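PDB 5FR8: tonb-dependent siderophore receptor from Acinetobacter baumannii, which probably takes up iron by binding ferric siderophores at the outer membrane, and may bind ferric enterobactin with micromolar affinity. Local coordinates for residues Y396-S410 and N473-T485. Residues are numbered along the deposited sequence; the frame is centred on the assembly and turned at random.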
loop_
_atom_site.group_PDB
_atom_site.type_symbol
_atom_site.label_atom_id
_atom_site.label_comp_id
_atom_site.label_asym_id
_atom_site.label_seq_id
_atom_site.Cartn_x
_atom_site.Cartn_y
_atom_site.Cartn_z
ATOM N N TYR A 396 6.699 -10.970 -32.707
ATOM C CA TYR A 396 6.943 -9.559 -32.456
ATOM C C TYR A 396 7.998 -9.378 -31.366
ATOM O O TYR A 396 8.804 -8.443 -31.413
ATOM C CB TYR A 396 5.650 -8.779 -32.175
ATOM C CG TYR A 396 4.740 -9.283 -31.064
ATOM C CD1 TYR A 396 5.025 -9.022 -29.732
ATOM C CD2 TYR A 396 3.561 -9.974 -31.359
ATOM C CE1 TYR A 396 4.187 -9.455 -28.727
ATOM C CE2 TYR A 396 2.727 -10.427 -30.360
ATOM C CZ TYR A 396 3.046 -10.163 -29.042
ATOM O OH TYR A 396 2.207 -10.593 -28.030
ATOM N N GLY A 397 8.023 -10.306 -30.419
ATOM C CA GLY A 397 9.004 -10.269 -29.328
ATOM C C GLY A 397 10.383 -10.815 -29.676
ATOM O O GLY A 397 11.375 -10.512 -29.018
ATOM N N ASP A 398 10.445 -11.658 -30.687
ATOM C CA ASP A 398 11.726 -12.148 -31.141
ATOM C C ASP A 398 12.523 -10.994 -31.718
ATOM O O ASP A 398 13.751 -11.017 -31.715
ATOM C CB ASP A 398 11.542 -13.266 -32.173
ATOM C CG ASP A 398 10.982 -14.535 -31.550
ATOM O OD1 ASP A 398 11.318 -14.812 -30.369
ATOM O OD2 ASP A 398 10.207 -15.243 -32.241
ATOM N N GLN A 399 11.825 -9.970 -32.198
ATOM C CA GLN A 399 12.504 -8.847 -32.846
ATOM C C GLN A 399 12.758 -7.711 -31.860
ATOM O O GLN A 399 13.856 -7.148 -31.814
ATOM C CB GLN A 399 11.684 -8.341 -34.033
ATOM C CG GLN A 399 11.489 -9.388 -35.103
ATOM C CD GLN A 399 10.511 -8.938 -36.153
ATOM O OE1 GLN A 399 10.744 -7.937 -36.830
ATOM N NE2 GLN A 399 9.418 -9.673 -36.307
ATOM N N LEU A 400 11.733 -7.383 -31.077
ATOM C CA LEU A 400 11.810 -6.285 -30.130
ATOM C C LEU A 400 12.608 -6.618 -28.851
ATOM O O LEU A 400 13.247 -5.734 -28.285
ATOM C CB LEU A 400 10.402 -5.818 -29.747
ATOM C CG LEU A 400 9.493 -5.258 -30.845
ATOM C CD1 LEU A 400 8.287 -4.576 -30.212
ATOM C CD2 LEU A 400 10.227 -4.292 -31.766
ATOM N N ALA A 401 12.576 -7.870 -28.394
ATOM C CA ALA A 401 13.176 -8.226 -27.110
ATOM C C ALA A 401 14.137 -9.383 -27.270
ATOM O O ALA A 401 13.716 -10.524 -27.431
ATOM C CB ALA A 401 12.100 -8.598 -26.113
ATOM N N LYS A 402 15.426 -9.077 -27.216
ATOM C CA LYS A 402 16.463 -10.081 -27.348
ATOM C C LYS A 402 17.246 -10.144 -26.055
ATOM O O LYS A 402 17.234 -9.206 -25.272
ATOM C CB LYS A 402 17.388 -9.746 -28.515
ATOM C CG LYS A 402 16.697 -9.850 -29.860
ATOM C CD LYS A 402 17.482 -9.128 -30.929
ATOM C CE LYS A 402 16.701 -9.073 -32.226
ATOM N NZ LYS A 402 17.624 -8.918 -33.383
ATOM N N GLY A 403 17.931 -11.263 -25.837
ATOM C CA GLY A 403 18.647 -11.500 -24.585
ATOM C C GLY A 403 17.718 -12.105 -23.555
ATOM O O GLY A 403 16.530 -12.317 -23.827
ATOM N N ASP A 404 18.241 -12.374 -22.364
ATOM C CA ASP A 404 17.433 -13.014 -21.342
ATOM C C ASP A 404 16.395 -12.027 -20.885
ATOM O O ASP A 404 16.733 -11.045 -20.244
ATOM C CB ASP A 404 18.292 -13.462 -20.168
ATOM C CG ASP A 404 17.573 -14.467 -19.261
ATOM O OD1 ASP A 404 16.344 -14.618 -19.423
ATOM O OD2 ASP A 404 18.243 -15.106 -18.398
ATOM N N ARG A 405 15.139 -12.278 -21.239
ATOM C CA ARG A 405 14.027 -11.410 -20.839
ATOM C C ARG A 405 13.502 -11.720 -19.448
ATOM O O ARG A 405 12.540 -11.109 -19.022
ATOM C CB ARG A 405 12.836 -11.549 -21.805
ATOM C CG ARG A 405 13.105 -11.104 -23.238
ATOM C CD ARG A 405 12.069 -11.617 -24.230
ATOM N NE ARG A 405 10.685 -11.403 -23.798
ATOM C CZ ARG A 405 9.633 -11.451 -24.615
ATOM N NH1 ARG A 405 9.803 -11.684 -25.906
ATOM N NH2 ARG A 405 8.406 -11.264 -24.150
ATOM N N SER A 406 14.106 -12.672 -18.744
ATOM C CA SER A 406 13.491 -13.222 -17.534
ATOM C C SER A 406 14.058 -12.624 -16.263
ATOM O O SER A 406 13.554 -12.882 -15.182
ATOM C CB SER A 406 13.653 -14.747 -17.501
ATOM O OG SER A 406 14.960 -15.128 -17.075
ATOM N N LYS A 407 15.130 -11.843 -16.391
ATOM C CA LYS A 407 15.899 -11.364 -15.229
ATOM C C LYS A 407 16.085 -9.882 -15.310
ATOM O O LYS A 407 16.583 -9.373 -16.306
ATOM C CB LYS A 407 17.268 -12.060 -15.135
ATOM C CG LYS A 407 17.136 -13.573 -15.105
ATOM C CD LYS A 407 18.220 -14.297 -14.328
ATOM C CE LYS A 407 17.716 -15.702 -13.983
ATOM N NZ LYS A 407 18.770 -16.759 -13.944
ATOM N N MET A 408 15.674 -9.193 -14.255
ATOM C CA MET A 408 15.710 -7.743 -14.214
ATOM C C MET A 408 16.512 -7.256 -13.003
ATOM O O MET A 408 16.383 -7.827 -11.907
ATOM C CB MET A 408 14.272 -7.231 -14.162
ATOM C CG MET A 408 13.535 -7.436 -15.481
ATOM S SD MET A 408 11.759 -7.717 -15.319
ATOM C CE MET A 408 11.663 -9.503 -15.239
ATOM N N GLU A 409 17.333 -6.216 -13.211
ATOM C CA GLU A 409 18.162 -5.590 -12.152
ATOM C C GLU A 409 17.718 -4.165 -11.915
ATOM O O GLU A 409 17.347 -3.476 -12.864
ATOM C CB GLU A 409 19.669 -5.513 -12.543
ATOM C CG GLU A 409 20.434 -6.817 -12.424
ATOM C CD GLU A 409 21.831 -6.653 -11.826
ATOM O OE1 GLU A 409 22.018 -5.769 -10.963
ATOM O OE2 GLU A 409 22.751 -7.426 -12.195
ATOM N N SER A 410 17.836 -3.704 -10.668
ATOM C CA SER A 410 17.621 -2.284 -10.315
ATOM C C SER A 410 18.575 -1.865 -9.208
ATOM O O SER A 410 18.788 -2.604 -8.247
ATOM C CB SER A 410 16.195 -2.081 -9.843
ATOM O OG SER A 410 15.880 -0.734 -9.815
ATOM N N ASN A 473 8.871 1.113 -11.824
ATOM C CA ASN A 473 8.792 -0.222 -11.297
ATOM C C ASN A 473 9.346 -1.148 -12.388
ATOM O O ASN A 473 9.413 -0.777 -13.573
ATOM C CB ASN A 473 7.351 -0.562 -10.885
ATOM C CG ASN A 473 6.466 -0.979 -12.058
ATOM O OD1 ASN A 473 6.863 -1.757 -12.956
ATOM N ND2 ASN A 473 5.258 -0.484 -12.051
ATOM N N MET A 474 9.755 -2.347 -12.001
ATOM C CA MET A 474 10.581 -3.165 -12.887
ATOM C C MET A 474 9.934 -3.534 -14.206
ATOM O O MET A 474 10.622 -3.608 -15.218
ATOM C CB MET A 474 11.030 -4.413 -12.168
ATOM C CG MET A 474 12.131 -4.112 -11.179
ATOM S SD MET A 474 12.758 -5.606 -10.438
ATOM C CE MET A 474 14.504 -5.315 -10.649
ATOM N N TYR A 475 8.626 -3.758 -14.203
ATOM C CA TYR A 475 7.905 -4.067 -15.437
ATOM C C TYR A 475 7.869 -2.856 -16.363
ATOM O O TYR A 475 8.027 -2.974 -17.569
ATOM C CB TYR A 475 6.466 -4.529 -15.129
ATOM C CG TYR A 475 6.407 -5.860 -14.414
ATOM C CD1 TYR A 475 6.442 -7.051 -15.123
ATOM C CD2 TYR A 475 6.365 -5.926 -13.041
ATOM C CE1 TYR A 475 6.417 -8.265 -14.473
ATOM C CE2 TYR A 475 6.345 -7.127 -12.387
ATOM C CZ TYR A 475 6.372 -8.287 -13.105
ATOM O OH TYR A 475 6.331 -9.484 -12.455
ATOM N N GLN A 476 7.650 -1.684 -15.786
ATOM C CA GLN A 476 7.644 -0.454 -16.554
ATOM C C GLN A 476 8.984 -0.176 -17.229
ATOM O O GLN A 476 9.021 0.416 -18.312
ATOM C CB GLN A 476 7.315 0.715 -15.628
ATOM C CG GLN A 476 5.908 0.639 -15.062
ATOM C CD GLN A 476 5.652 1.694 -14.020
ATOM O OE1 GLN A 476 6.561 2.086 -13.304
ATOM N NE2 GLN A 476 4.408 2.134 -13.910
ATOM N N ASN A 477 10.078 -0.560 -16.574
ATOM C CA ASN A 477 11.418 -0.347 -17.149
ATOM C C ASN A 477 11.847 -1.373 -18.184
ATOM O O ASN A 477 12.612 -1.069 -19.091
ATOM C CB ASN A 477 12.481 -0.349 -16.062
ATOM C CG ASN A 477 12.910 1.036 -15.688
ATOM O OD1 ASN A 477 12.540 2.002 -16.358
ATOM N ND2 ASN A 477 13.711 1.147 -14.638
ATOM N N ALA A 478 11.340 -2.585 -18.043
ATOM C CA ALA A 478 11.954 -3.739 -18.664
ATOM C C ALA A 478 11.609 -3.906 -20.133
ATOM O O ALA A 478 10.452 -4.124 -20.466
ATOM C CB ALA A 478 11.549 -4.988 -17.900
ATOM N N GLU A 479 12.618 -3.859 -21.000
ATOM C CA GLU A 479 12.386 -4.050 -22.432
ATOM C C GLU A 479 11.868 -5.456 -22.769
ATOM O O GLU A 479 11.292 -5.685 -23.839
ATOM C CB GLU A 479 13.643 -3.696 -23.239
ATOM C CG GLU A 479 13.708 -2.214 -23.607
ATOM C CD GLU A 479 15.045 -1.771 -24.152
ATOM O OE1 GLU A 479 15.848 -2.641 -24.565
ATOM O OE2 GLU A 479 15.292 -0.544 -24.166
ATOM N N GLY A 480 12.018 -6.380 -21.833
ATOM C CA GLY A 480 11.637 -7.772 -22.072
ATOM C C GLY A 480 10.204 -8.054 -21.673
ATOM O O GLY A 480 9.718 -9.182 -21.843
ATOM N N TYR A 481 9.520 -7.019 -21.177
ATOM C CA TYR A 481 8.086 -7.106 -20.867
ATOM C C TYR A 481 7.230 -6.558 -22.049
ATOM O O TYR A 481 7.244 -5.357 -22.336
ATOM C CB TYR A 481 7.810 -6.356 -19.557
ATOM C CG TYR A 481 6.394 -6.464 -19.008
ATOM C CD1 TYR A 481 5.731 -7.681 -18.994
ATOM C CD2 TYR A 481 5.735 -5.341 -18.479
ATOM C CE1 TYR A 481 4.439 -7.784 -18.492
ATOM C CE2 TYR A 481 4.451 -5.441 -17.974
ATOM C CZ TYR A 481 3.805 -6.666 -17.988
ATOM O OH TYR A 481 2.540 -6.818 -17.498
ATOM N N LEU A 482 6.518 -7.448 -22.749
ATOM C CA LEU A 482 5.621 -7.053 -23.839
ATOM C C LEU A 482 4.235 -7.602 -23.568
ATOM O O LEU A 482 4.102 -8.735 -23.103
ATOM C CB LEU A 482 6.121 -7.588 -25.189
ATOM C CG LEU A 482 7.341 -6.907 -25.820
ATOM C CD1 LEU A 482 8.008 -7.839 -26.808
ATOM C CD2 LEU A 482 6.959 -5.614 -26.510
ATOM N N LEU A 483 3.224 -6.781 -23.860
ATOM C CA LEU A 483 1.786 -7.162 -23.825
ATOM C C LEU A 483 1.109 -6.749 -25.151
ATOM O O LEU A 483 1.687 -5.980 -25.925
ATOM C CB LEU A 483 1.071 -6.464 -22.658
ATOM C CG LEU A 483 1.648 -6.639 -21.240
ATOM C CD1 LEU A 483 1.206 -5.511 -20.302
ATOM C CD2 LEU A 483 1.254 -7.995 -20.670
ATOM N N SER A 484 -0.110 -7.212 -25.399
ATOM C CA SER A 484 -0.795 -6.914 -26.652
ATOM C C SER A 484 -2.319 -6.773 -26.520
ATOM O O SER A 484 -2.933 -7.363 -25.625
ATOM C CB SER A 484 -0.520 -8.050 -27.626
ATOM O OG SER A 484 -1.292 -9.186 -27.255
ATOM N N THR A 485 -2.932 -5.997 -27.422
ATOM C CA THR A 485 -4.375 -6.110 -27.697
ATOM C C THR A 485 -4.588 -6.274 -29.174
ATOM O O THR A 485 -3.789 -5.802 -29.969
ATOM C CB THR A 485 -5.162 -4.851 -27.354
ATOM O OG1 THR A 485 -4.473 -4.111 -26.341
ATOM C CG2 THR A 485 -6.549 -5.227 -26.887
#
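Leu-482 is the hub of one of two apolar clusters between residues 396-410 and 473-485. Its CD1 comes 3.6 Å from the CA of Gly-397, approaches the edge of the Tyr-396 ring near its plane, and also meets Ala-401 CB; its CD2 lies 4.1 Å from Leu-400 CD1, the two side chains crossing at about a right angle. Farther along, Met-408 SD lies 3.8 Å from Ala-478 CB. The Met-474 chain runs straight at chi2 (-175°), turns at chi3 and sets CE against strand 407-422, touching Met-408 O, the Glu-409 carbonyl carbon and Ser-410 CB. The arrangement shows how TonB-dependent receptors build on their 22-stranded barrel: residues 396-406 end the connection from strand 365-380 and 407-410 begin the next barrel strand, while 473-485 lies in the connection between strands 459-470 and 509-521. Phe-379 of the adjacent strand 365-380 touches both methionines. Polar contact is sparse. Arg-405, bent at chi3 (48°), lays its aliphatic chain against Gly-480, and its NE gives a weak, bent hydrogen bond to Gly-480 O (3.1 Å, 128°). At the Met-474 end, Asn-473 and Gln-476 form a capping box that starts helix 474-477, each side-chain oxygen accepting the other's backbone N-H.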